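Local coordinates for leucine-rich repeat protein (Bacteroides thetaiotaomicron, PDB 4ECN) that is of unknown function but is an extracellular leucine-rich repeat protein that probably binds other proteins, at residues S401-A407 with S756-V760; G660-S664 with I685-E691; T598-L602 with F614-T618; G355-E359 with Y454-S458. All blocks are in the same frame, centred on the assembly; numbering follows the deposited sequence.

Interaction 4 opens first along the chain and crosses interaction 1, because 401-407 falls between its two segments; interactions 3 and 2 then follow in series inside the long loop that interaction 1 closes. Interactions 3 and 4 both reach the mixed sheet running from 317-319 to 616-617, their centres about 26 Å apart. Interaction 1 uses strand 757-759 of the following parallel sheet, and interaction 2 lies in loops flanking its strand 675-679, about 24 Å away between centres. None of the four touches another. Interaction 3 closes a single turn of the solenoid, interactions 2 and 4 join one turn to the next, and interaction 1 anchors a distant insertion onto a later part of it.

Interaction 1: S401-A407 with S756-V760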
loop_
_atom_site.group_PDB
_atom_site.type_symbol
_atom_site.label_atom_id
_atom_site.label_comp_id
_atom_site.label_asym_id
_atom_site.label_seq_id
_atom_site.Cartn_x
_atom_site.Cartn_y
_atom_site.Cartn_z
ATOM N N SER A 401 28.799 -5.961 -13.459
ATOM C CA SER A 401 28.812 -7.406 -13.695
ATOM C C SER A 401 28.762 -8.160 -12.390
ATOM O O SER A 401 29.174 -7.610 -11.353
ATOM C CB SER A 401 30.068 -7.810 -14.457
ATOM O OG SER A 401 31.250 -7.573 -13.705
ATOM N N ASP A 402 28.356 -9.450 -12.448
ATOM C CA ASP A 402 28.313 -10.292 -11.256
ATOM C C ASP A 402 29.697 -10.348 -10.635
ATOM O O ASP A 402 29.779 -10.125 -9.440
ATOM C CB ASP A 402 27.758 -11.686 -11.549
ATOM C CG ASP A 402 26.255 -11.703 -11.837
ATOM O OD1 ASP A 402 25.718 -10.659 -12.308
ATOM O OD2 ASP A 402 25.624 -12.768 -11.634
ATOM N N LEU A 403 30.779 -10.468 -11.435
ATOM C CA LEU A 403 32.165 -10.427 -10.938
ATOM C C LEU A 403 32.435 -9.192 -10.054
ATOM O O LEU A 403 32.942 -9.352 -8.934
ATOM C CB LEU A 403 33.163 -10.426 -12.122
ATOM C CG LEU A 403 34.606 -9.923 -11.855
ATOM C CD1 LEU A 403 35.382 -10.827 -10.909
ATOM C CD2 LEU A 403 35.365 -9.759 -13.139
ATOM N N LEU A 404 32.114 -7.974 -10.569
ATOM C CA LEU A 404 32.412 -6.712 -9.891
ATOM C C LEU A 404 31.542 -6.531 -8.657
ATOM O O LEU A 404 32.001 -5.945 -7.683
ATOM C CB LEU A 404 32.267 -5.505 -10.837
ATOM C CG LEU A 404 33.190 -5.500 -12.094
ATOM C CD1 LEU A 404 33.154 -4.193 -12.792
ATOM C CD2 LEU A 404 34.630 -5.788 -11.744
ATOM N N GLN A 405 30.341 -7.096 -8.651
ATOM C CA GLN A 405 29.468 -7.011 -7.486
ATOM C C GLN A 405 30.001 -7.889 -6.385
ATOM O O GLN A 405 30.101 -7.433 -5.264
ATOM C CB GLN A 405 28.035 -7.396 -7.835
ATOM C CG GLN A 405 27.337 -6.423 -8.787
ATOM C CD GLN A 405 25.873 -6.729 -8.863
ATOM O OE1 GLN A 405 25.221 -7.046 -7.861
ATOM N NE2 GLN A 405 25.313 -6.603 -10.040
ATOM N N ASP A 406 30.412 -9.119 -6.720
ATOM C CA ASP A 406 30.996 -10.095 -5.807
ATOM C C ASP A 406 32.216 -9.489 -5.132
ATOM O O ASP A 406 32.277 -9.478 -3.903
ATOM C CB ASP A 406 31.348 -11.384 -6.563
ATOM C CG ASP A 406 30.129 -12.124 -7.098
ATOM O OD1 ASP A 406 28.990 -11.834 -6.621
ATOM O OD2 ASP A 406 30.304 -12.996 -7.992
ATOM N N ALA A 407 33.116 -8.881 -5.936
ATOM C CA ALA A 407 34.321 -8.187 -5.485
ATOM C C ALA A 407 34.005 -7.098 -4.406
ATOM O O ALA A 407 34.700 -7.028 -3.392
ATOM C CB ALA A 407 35.015 -7.555 -6.677
ATOM N N SER A 756 40.566 -1.301 -7.776
ATOM C CA SER A 756 40.225 -2.565 -7.119
ATOM C C SER A 756 39.523 -3.541 -8.067
ATOM O O SER A 756 39.891 -4.715 -8.103
ATOM C CB SER A 756 39.330 -2.336 -5.897
ATOM O OG SER A 756 40.048 -2.041 -4.712
ATOM N N ASN A 757 38.486 -3.083 -8.787
ATOM C CA ASN A 757 37.681 -3.983 -9.598
ATOM C C ASN A 757 37.600 -3.532 -11.047
ATOM O O ASN A 757 37.229 -2.384 -11.323
ATOM C CB ASN A 757 36.268 -4.059 -9.004
ATOM C CG ASN A 757 36.237 -3.913 -7.509
ATOM O OD1 ASN A 757 36.808 -4.725 -6.772
ATOM N ND2 ASN A 757 35.698 -2.786 -7.048
HETATM N N MSE A 758 37.928 -4.441 -11.982
HETATM C CA MSE A 758 37.859 -4.111 -13.407
HETATM C C MSE A 758 37.384 -5.301 -14.215
HETATM O O MSE A 758 37.875 -6.414 -14.034
HETATM C CB MSE A 758 39.198 -3.604 -13.959
HETATM C CG MSE A 758 39.054 -3.076 -15.377
HETATM SE SE MSE A 758 40.477 -1.930 -15.913
HETATM C CE MSE A 758 39.995 -1.708 -17.742
ATOM N N ASP A 759 36.439 -5.048 -15.128
ATOM C CA ASP A 759 35.898 -6.086 -15.996
ATOM C C ASP A 759 35.920 -5.616 -17.457
ATOM O O ASP A 759 35.256 -4.635 -17.809
ATOM C CB ASP A 759 34.478 -6.493 -15.565
ATOM C CG ASP A 759 34.038 -7.876 -16.017
ATOM O OD1 ASP A 759 34.625 -8.404 -16.991
ATOM O OD2 ASP A 759 33.085 -8.417 -15.424
ATOM N N VAL A 760 36.734 -6.299 -18.280
ATOM C CA VAL A 760 36.859 -6.031 -19.711
ATOM C C VAL A 760 36.367 -7.260 -20.502
ATOM O O VAL A 760 36.780 -7.452 -21.653
ATOM C CB VAL A 760 38.277 -5.585 -20.169
ATOM C CG1 VAL A 760 38.515 -4.128 -19.837
ATOM C CG2 VAL A 760 39.386 -6.469 -19.607
#
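L404 lays its isobutyl group against strand 757-759, with CD2 3.6 Å from N757 CB and CG 3.8 Å from D759 CB. The strand belongs to the parallel sheet of the leucine-rich repeat solenoid, and N757 and D759 occupy the alternating positions that face away from the repeat core, while M758 turns inward to meet F747 and F781. Helix 402-407 comes from the long connection between strands 351-353 and 452-456, and it runs nearly antiparallel to strand 757-759, at 172° with 8.3 Å between the short axes. It therefore covers the sheet surface: A407 sits over the side chain of N757, and L403 and A407 also reach A780 on the next strand. L403 CD2 lies 3.5 Å from D759 OD2, placing a methyl beside the carboxylate.

The polar end of the contact is the N-cap. S401 OG, set between its backbone N and carbonyl carbon (chi1 64°), accepts a bond from L404 N at 3.3 Å. D759 OD1 is held by S761 OG, which helps to fix the carboxylate. S401 OG donates a hydrogen bond of 2.7 Å to D759 OD2, which receives it on its anti lone pair, away from OD1.

Interaction 2: G660-S664 with I685-E691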
loop_
_atom_site.group_PDB
_atom_site.type_symbol
_atom_site.label_atom_id
_atom_site.label_comp_id
_atom_site.label_asym_id
_atom_site.label_seq_id
_atom_site.Cartn_x
_atom_site.Cartn_y
_atom_site.Cartn_z
ATOM N N GLY A 660 28.616 12.111 -31.965
ATOM C CA GLY A 660 30.049 12.334 -32.129
ATOM C C GLY A 660 30.836 12.749 -30.901
ATOM O O GLY A 660 32.061 12.561 -30.861
ATOM N N ARG A 661 30.165 13.361 -29.913
ATOM C CA ARG A 661 30.829 13.757 -28.671
ATOM C C ARG A 661 29.821 13.615 -27.545
ATOM O O ARG A 661 28.626 13.732 -27.783
ATOM C CB ARG A 661 31.477 15.152 -28.751
ATOM C CG ARG A 661 30.646 16.293 -29.301
ATOM C CD ARG A 661 31.555 17.466 -29.661
ATOM N NE ARG A 661 32.416 17.911 -28.553
ATOM C CZ ARG A 661 32.077 18.841 -27.660
ATOM N NH1 ARG A 661 30.885 19.428 -27.721
ATOM N NH2 ARG A 661 32.924 19.181 -26.691
ATOM N N ASN A 662 30.291 13.247 -26.352
ATOM C CA ASN A 662 29.413 12.894 -25.224
ATOM C C ASN A 662 28.736 14.122 -24.558
ATOM O O ASN A 662 27.756 13.926 -23.848
ATOM C CB ASN A 662 30.199 12.105 -24.162
ATOM C CG ASN A 662 30.986 10.904 -24.676
ATOM O OD1 ASN A 662 32.123 10.684 -24.247
ATOM N ND2 ASN A 662 30.447 10.125 -25.630
ATOM N N ILE A 663 29.212 15.356 -24.808
ATOM C CA ILE A 663 28.618 16.595 -24.259
ATOM C C ILE A 663 28.307 17.603 -25.400
ATOM O O ILE A 663 29.025 17.628 -26.405
ATOM C CB ILE A 663 29.520 17.249 -23.172
ATOM C CG1 ILE A 663 30.966 17.526 -23.697
ATOM C CG2 ILE A 663 29.508 16.391 -21.901
ATOM C CD1 ILE A 663 31.869 18.445 -22.838
ATOM N N SER A 664 27.245 18.424 -25.248
ATOM C CA SER A 664 26.870 19.417 -26.282
ATOM C C SER A 664 27.635 20.762 -26.129
ATOM O O SER A 664 27.751 21.504 -27.105
ATOM C CB SER A 664 25.369 19.686 -26.274
ATOM O OG SER A 664 24.863 19.813 -24.956
ATOM N N ILE A 685 28.726 5.398 -26.949
ATOM C CA ILE A 685 29.999 6.022 -26.615
ATOM C C ILE A 685 31.107 5.315 -27.356
ATOM O O ILE A 685 31.313 4.101 -27.195
ATOM C CB ILE A 685 30.206 5.997 -25.083
ATOM C CG1 ILE A 685 29.141 6.892 -24.380
ATOM C CG2 ILE A 685 31.633 6.409 -24.716
ATOM C CD1 ILE A 685 28.926 6.588 -22.945
ATOM N N GLN A 686 31.811 6.086 -28.188
ATOM C CA GLN A 686 32.940 5.601 -28.977
ATOM C C GLN A 686 34.249 6.132 -28.425
ATOM O O GLN A 686 35.272 5.480 -28.583
ATOM C CB GLN A 686 32.769 6.009 -30.434
ATOM C CG GLN A 686 32.432 4.834 -31.315
ATOM C CD GLN A 686 31.974 5.260 -32.681
ATOM O OE1 GLN A 686 30.820 5.666 -32.877
ATOM N NE2 GLN A 686 32.833 5.082 -33.669
ATOM N N LYS A 687 34.204 7.314 -27.780
ATOM C CA LYS A 687 35.318 8.015 -27.157
ATOM C C LYS A 687 35.104 8.022 -25.648
ATOM O O LYS A 687 34.063 8.465 -25.162
ATOM C CB LYS A 687 35.456 9.456 -27.727
ATOM C CG LYS A 687 36.870 10.089 -27.585
ATOM C CD LYS A 687 37.133 10.844 -26.244
ATOM C CE LYS A 687 38.596 10.970 -25.820
ATOM N NZ LYS A 687 39.165 9.683 -25.298
ATOM N N PHE A 688 36.085 7.505 -24.906
ATOM C CA PHE A 688 36.059 7.428 -23.445
ATOM C C PHE A 688 35.793 8.852 -22.844
ATOM O O PHE A 688 36.384 9.825 -23.325
ATOM C CB PHE A 688 37.367 6.825 -22.946
ATOM C CG PHE A 688 37.421 6.712 -21.452
ATOM C CD1 PHE A 688 37.905 7.759 -20.677
ATOM C CD2 PHE A 688 36.968 5.563 -20.810
ATOM C CE1 PHE A 688 37.934 7.660 -19.293
ATOM C CE2 PHE A 688 37.045 5.447 -19.423
ATOM C CZ PHE A 688 37.508 6.505 -18.674
ATOM N N PRO A 689 34.898 9.000 -21.828
ATOM C CA PRO A 689 34.527 10.347 -21.364
ATOM C C PRO A 689 35.582 11.036 -20.481
ATOM O O PRO A 689 35.333 11.349 -19.311
ATOM C CB PRO A 689 33.241 10.095 -20.587
ATOM C CG PRO A 689 33.374 8.714 -20.090
ATOM C CD PRO A 689 34.086 7.963 -21.157
ATOM N N THR A 690 36.723 11.379 -21.093
ATOM C CA THR A 690 37.845 12.122 -20.481
ATOM C C THR A 690 37.320 13.385 -19.753
ATOM O O THR A 690 37.773 13.724 -18.656
ATOM C CB THR A 690 38.853 12.497 -21.589
ATOM O OG1 THR A 690 39.235 11.311 -22.288
ATOM C CG2 THR A 690 40.084 13.213 -21.058
ATOM N N GLU A 691 36.329 14.033 -20.381
ATOM C CA GLU A 691 35.577 15.209 -19.948
ATOM C C GLU A 691 35.184 15.137 -18.479
ATOM O O GLU A 691 35.072 16.172 -17.831
ATOM C CB GLU A 691 34.298 15.331 -20.791
ATOM C CG GLU A 691 34.503 15.054 -22.276
ATOM C CD GLU A 691 34.275 13.636 -22.762
ATOM O OE1 GLU A 691 33.114 13.174 -22.708
ATOM O OE2 GLU A 691 35.229 13.028 -23.300
#
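N662 and E691 are brought together by matching first torsions, each side chain placing CG anti to its carbonyl carbon (chi1 -51° in N662 and -42° in E691). The E691 chain then bends at chi2, so that its carboxylate turns back over the asparagine. The two side chains cross at about a right angle, and E691 OE1 comes within 3.4 Å of N662 CB and 3.7 Å of N662 CG. Amide and carboxylate planes are tilted 40° apart, so the groups do not stack flat.

The same amide faces the main chain of the other segment: K687 O is 4.0 Å from N662 CG, and P689 and I685 close in around it. Apolar contact extends this polar centre, since I663 CD1 meets the aliphatic part of E691, 4.3 Å from its CG. An alanine in place of N662 would probably open a gap between I685, P689 and E691 and leave the carboxylate and the K687 carbonyl without the amide beside them.

On the other side of the contact, P689 is the centre of an inverse gamma turn, supported by the backbone bond from T690 N to F688 O at 2.7 Å. Its CD rests on one face of the F688 ring, toward the rim.

Both segments are loops of the leucine-rich repeat solenoid. The first follows strand 646-650, and N662 is tied by its backbone to I634; the second leaves strand 675-679 and leads into helix 690-694, with I685 N bonded to N707 OD1 and F688 directed onto L704 and L717.

Interaction 3: T598-L602 with F614-T618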
loop_
_atom_site.group_PDB
_atom_site.type_symbol
_atom_site.label_atom_id
_atom_site.label_comp_id
_atom_site.label_asym_id
_atom_site.label_seq_id
_atom_site.Cartn_x
_atom_site.Cartn_y
_atom_site.Cartn_z
ATOM N N THR A 598 16.062 17.499 -4.663
ATOM C CA THR A 598 16.788 16.447 -3.938
ATOM C C THR A 598 16.642 15.166 -4.722
ATOM O O THR A 598 17.562 14.338 -4.753
ATOM C CB THR A 598 16.294 16.277 -2.490
ATOM O OG1 THR A 598 16.217 17.545 -1.815
ATOM C CG2 THR A 598 17.159 15.333 -1.702
ATOM N N ASP A 599 15.479 15.006 -5.374
ATOM C CA ASP A 599 15.186 13.814 -6.145
ATOM C C ASP A 599 14.611 14.169 -7.479
ATOM O O ASP A 599 13.716 15.003 -7.581
ATOM C CB ASP A 599 14.221 12.890 -5.379
ATOM C CG ASP A 599 14.890 12.047 -4.302
ATOM O OD1 ASP A 599 15.580 11.055 -4.664
ATOM O OD2 ASP A 599 14.672 12.335 -3.092
ATOM N N LEU A 600 15.119 13.509 -8.513
ATOM C CA LEU A 600 14.647 13.690 -9.879
ATOM C C LEU A 600 14.736 12.353 -10.563
ATOM O O LEU A 600 15.810 11.755 -10.597
ATOM C CB LEU A 600 15.442 14.790 -10.611
ATOM C CG LEU A 600 15.128 15.037 -12.075
ATOM C CD1 LEU A 600 13.711 15.553 -12.271
ATOM C CD2 LEU A 600 16.162 15.959 -12.694
ATOM N N LYS A 601 13.581 11.843 -11.014
ATOM C CA LYS A 601 13.446 10.557 -11.691
ATOM C C LYS A 601 12.730 10.777 -13.021
ATOM O O LYS A 601 11.517 10.991 -13.049
ATOM C CB LYS A 601 12.698 9.541 -10.802
ATOM C CG LYS A 601 13.352 9.189 -9.455
ATOM C CD LYS A 601 14.651 8.367 -9.576
ATOM C CE LYS A 601 15.175 8.056 -8.197
ATOM N NZ LYS A 601 16.323 7.118 -8.236
ATOM N N LEU A 602 13.500 10.803 -14.123
ATOM C CA LEU A 602 12.944 11.029 -15.458
ATOM C C LEU A 602 13.053 9.768 -16.323
ATOM O O LEU A 602 12.787 9.829 -17.521
ATOM C CB LEU A 602 13.669 12.212 -16.137
ATOM C CG LEU A 602 13.464 13.618 -15.523
ATOM C CD1 LEU A 602 14.482 14.589 -16.052
ATOM C CD2 LEU A 602 12.055 14.153 -15.754
ATOM N N PHE A 614 17.593 23.185 -16.632
ATOM C CA PHE A 614 16.452 22.348 -16.237
ATOM C C PHE A 614 16.094 22.596 -14.787
ATOM O O PHE A 614 14.945 22.915 -14.492
ATOM C CB PHE A 614 16.694 20.846 -16.477
ATOM C CG PHE A 614 15.476 20.003 -16.141
ATOM C CD1 PHE A 614 14.329 20.055 -16.934
ATOM C CD2 PHE A 614 15.462 19.186 -15.013
ATOM C CE1 PHE A 614 13.189 19.312 -16.597
ATOM C CE2 PHE A 614 14.322 18.437 -14.684
ATOM C CZ PHE A 614 13.196 18.503 -15.479
ATOM N N CYS A 615 17.092 22.471 -13.893
ATOM C CA CYS A 615 16.996 22.738 -12.459
ATOM C C CYS A 615 18.390 22.769 -11.841
ATOM O O CYS A 615 19.418 22.661 -12.524
ATOM C CB CYS A 615 16.112 21.711 -11.751
ATOM S SG CYS A 615 16.880 20.078 -11.574
ATOM N N ALA A 616 18.381 22.928 -10.516
ATOM C CA ALA A 616 19.494 22.881 -9.586
ATOM C C ALA A 616 19.253 21.722 -8.624
ATOM O O ALA A 616 18.169 21.119 -8.655
ATOM C CB ALA A 616 19.616 24.200 -8.861
ATOM N N PHE A 617 20.248 21.382 -7.799
ATOM C CA PHE A 617 20.120 20.262 -6.884
ATOM C C PHE A 617 20.550 20.656 -5.485
ATOM O O PHE A 617 21.331 21.601 -5.330
ATOM C CB PHE A 617 20.953 19.071 -7.394
ATOM C CG PHE A 617 20.540 18.589 -8.768
ATOM C CD1 PHE A 617 19.444 17.735 -8.926
ATOM C CD2 PHE A 617 21.226 19.006 -9.908
ATOM C CE1 PHE A 617 19.042 17.313 -10.205
ATOM C CE2 PHE A 617 20.837 18.564 -11.181
ATOM C CZ PHE A 617 19.743 17.729 -11.323
ATOM N N THR A 618 20.018 19.943 -4.461
ATOM C CA THR A 618 20.335 20.185 -3.049
ATOM C C THR A 618 21.532 19.319 -2.619
ATOM O O THR A 618 21.958 18.421 -3.344
ATOM C CB THR A 618 19.116 19.948 -2.118
ATOM O OG1 THR A 618 18.760 18.569 -2.052
ATOM C CG2 THR A 618 17.927 20.786 -2.484
#
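T598 and T618 mark the closest backbone approach, with their CA atoms 5.2 Å apart. From there the segments spread, and L602 CA and F614 CA are separated by 11.9 Å. Their end-to-end directions differ by 147°, as the chain leaves strand 599-601 of a leucine-rich repeat, rounds the turn through the intervening residues and comes back along the opposite wall of the solenoid. The wedge between the walls is filled by apolar side chains, which form the repeat core.

L600 is at the middle of this core. Its CG stands anti to the backbone N (chi1 176°), which sends both methyls across toward the returning segment. CD2 meets F614 CE2 at 3.7 Å and also F617 CE1 at 4.0 Å, where it lies at the edge of the F617 ring, near its plane. CD1 approaches the edge of the F614 ring, in its plane, 3.8 Å from CE2. One leucine thus bridges two phenylalanines, with C615 SG between them at the looser distance of 4.3 Å from CD2. L602 CD1 adds a further contact, 4.1 Å from F614 CE2.

Neighbouring layers continue the packing: F614 makes a T-shaped, edge-to-face pair with F591, and F617 meets the ring of F638. On the other surface of the strand, D599 and K601 form salt bridges with K388 and D393.

At the narrow end the core gives way to a polar link, in which T598 OG1 and T618 OG1 share a hydrogen bond of 2.8 Å.

Interaction 4: G355-E359 with Y454-S458; sequences GTHSE and YFANS
N457 reaches across to the turn at T356-E359 and uses ND2 twice, donating to T356 O at 3.1 Å and to E359 OE1 at 3.3 Å. Both acceptors lie close to its amide plane, 6° and 9° out of it. T356 O is met from above its carbonyl plane, whereas E359 OE1 is approached nearly along its C-O axis. That carboxylate oxygen also takes T356 N at 3.2 Å, from the opposite face of its plane, which ties the start of the type I turn to its end.

Around this network, A456 CB packs on the G355-T356 peptide, 3.6 Å from G355 C. The loop at G355 passes near enough to strand 454-456, 4.2 Å between the CA atoms of G355 and A456, for a side chain at G355 to run into A456 O. Y454 CB covers G355 O, and H357 CE1 meets the edge of the Y454 ring, 4.2 Å from CE2.

A second shell positions these groups in the leucine-rich repeat solenoid. N500 ND2 bonds N457 OD1, T434 OG1 adds another bond to E359 OE1, and E497 and H386 fix the H357 ring. A leucine in place of N457 would probably leave T356 O and E359 OE1 each short of a donor and N500 without its acceptor.

With two N-H donors and the T434 hydroxyl bonded to buried OE1, and G332 N bonded to OE2, E359 is probably held as a charged carboxylate.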
loop_
_atom_site.group_PDB
_atom_site.type_symbol
_atom_site.label_atom_id
_atom_site.label_comp_id
_atom_site.label_asym_id
_atom_site.label_seq_id
_atom_site.Cartn_x
_atom_site.Cartn_y
_atom_site.Cartn_z
ATOM N N GLY A 355 -7.435 3.963 0.162
ATOM C CA GLY A 355 -6.568 3.130 -0.658
ATOM C C GLY A 355 -5.133 3.567 -0.518
ATOM O O GLY A 355 -4.881 4.632 0.049
ATOM N N THR A 356 -4.184 2.771 -1.051
ATOM C CA THR A 356 -2.732 3.007 -0.940
ATOM C C THR A 356 -2.006 2.336 -2.091
ATOM O O THR A 356 -2.457 1.315 -2.603
ATOM C CB THR A 356 -2.276 2.463 0.421
ATOM O OG1 THR A 356 -2.611 3.429 1.403
ATOM C CG2 THR A 356 -0.843 2.212 0.520
ATOM N N HIS A 357 -0.875 2.909 -2.495
ATOM C CA HIS A 357 -0.031 2.343 -3.540
ATOM C C HIS A 357 0.580 1.000 -3.088
ATOM O O HIS A 357 0.945 0.178 -3.926
ATOM C CB HIS A 357 1.075 3.341 -3.932
ATOM C CG HIS A 357 1.927 3.774 -2.793
ATOM N ND1 HIS A 357 1.577 4.850 -2.012
ATOM C CD2 HIS A 357 3.080 3.244 -2.325
ATOM C CE1 HIS A 357 2.521 4.938 -1.083
ATOM N NE2 HIS A 357 3.454 4.003 -1.246
ATOM N N SER A 358 0.632 0.776 -1.767
ATOM C CA SER A 358 1.212 -0.367 -1.057
ATOM C C SER A 358 0.137 -1.411 -0.610
ATOM O O SER A 358 0.500 -2.466 -0.091
ATOM C CB SER A 358 1.963 0.156 0.170
ATOM O OG SER A 358 2.909 -0.772 0.679
ATOM N N GLU A 359 -1.167 -1.121 -0.820
ATOM C CA GLU A 359 -2.302 -1.942 -0.387
ATOM C C GLU A 359 -2.137 -3.445 -0.796
ATOM O O GLU A 359 -2.260 -4.329 0.061
ATOM C CB GLU A 359 -3.595 -1.360 -0.980
ATOM C CG GLU A 359 -4.856 -1.453 -0.128
ATOM C CD GLU A 359 -6.034 -0.687 -0.714
ATOM O OE1 GLU A 359 -5.812 0.102 -1.665
ATOM O OE2 GLU A 359 -7.184 -0.919 -0.268
ATOM N N TYR A 454 -5.499 9.734 1.599
ATOM C CA TYR A 454 -5.056 8.774 0.593
ATOM C C TYR A 454 -6.248 8.103 -0.093
ATOM O O TYR A 454 -7.140 7.559 0.563
ATOM C CB TYR A 454 -4.144 7.693 1.220
ATOM C CG TYR A 454 -2.651 7.980 1.280
ATOM C CD1 TYR A 454 -2.161 9.099 1.940
ATOM C CD2 TYR A 454 -1.724 7.041 0.839
ATOM C CE1 TYR A 454 -0.790 9.341 2.045
ATOM C CE2 TYR A 454 -0.349 7.271 0.943
ATOM C CZ TYR A 454 0.114 8.411 1.570
ATOM O OH TYR A 454 1.467 8.661 1.657
ATOM N N PHE A 455 -6.268 8.208 -1.432
ATOM C CA PHE A 455 -7.193 7.573 -2.372
ATOM C C PHE A 455 -6.404 6.779 -3.329
ATOM O O PHE A 455 -5.460 7.322 -3.906
ATOM C CB PHE A 455 -8.037 8.583 -3.139
ATOM C CG PHE A 455 -8.783 9.630 -2.370
ATOM C CD1 PHE A 455 -10.084 9.400 -1.940
ATOM C CD2 PHE A 455 -8.239 10.894 -2.188
ATOM C CE1 PHE A 455 -10.801 10.393 -1.279
ATOM C CE2 PHE A 455 -8.957 11.889 -1.539
ATOM C CZ PHE A 455 -10.231 11.629 -1.079
ATOM N N ALA A 456 -6.741 5.516 -3.537
ATOM C CA ALA A 456 -6.006 4.733 -4.521
ATOM C C ALA A 456 -6.789 3.515 -4.940
ATOM O O ALA A 456 -7.614 3.011 -4.176
ATOM C CB ALA A 456 -4.642 4.320 -3.983
ATOM N N ASN A 457 -6.534 3.070 -6.183
ATOM C CA ASN A 457 -7.067 1.878 -6.844
ATOM C C ASN A 457 -8.578 1.801 -6.743
ATOM O O ASN A 457 -9.124 0.738 -6.420
ATOM C CB ASN A 457 -6.444 0.642 -6.238
ATOM C CG ASN A 457 -4.983 0.789 -5.939
ATOM O OD1 ASN A 457 -4.152 0.906 -6.840
ATOM N ND2 ASN A 457 -4.654 0.808 -4.659
ATOM N N SER A 458 -9.242 2.952 -7.024
ATOM C CA SER A 458 -10.696 3.141 -7.000
ATOM C C SER A 458 -11.258 3.403 -8.406
ATOM O O SER A 458 -10.577 4.009 -9.253
ATOM C CB SER A 458 -11.070 4.298 -6.078
ATOM O OG SER A 458 -10.899 3.956 -4.710
#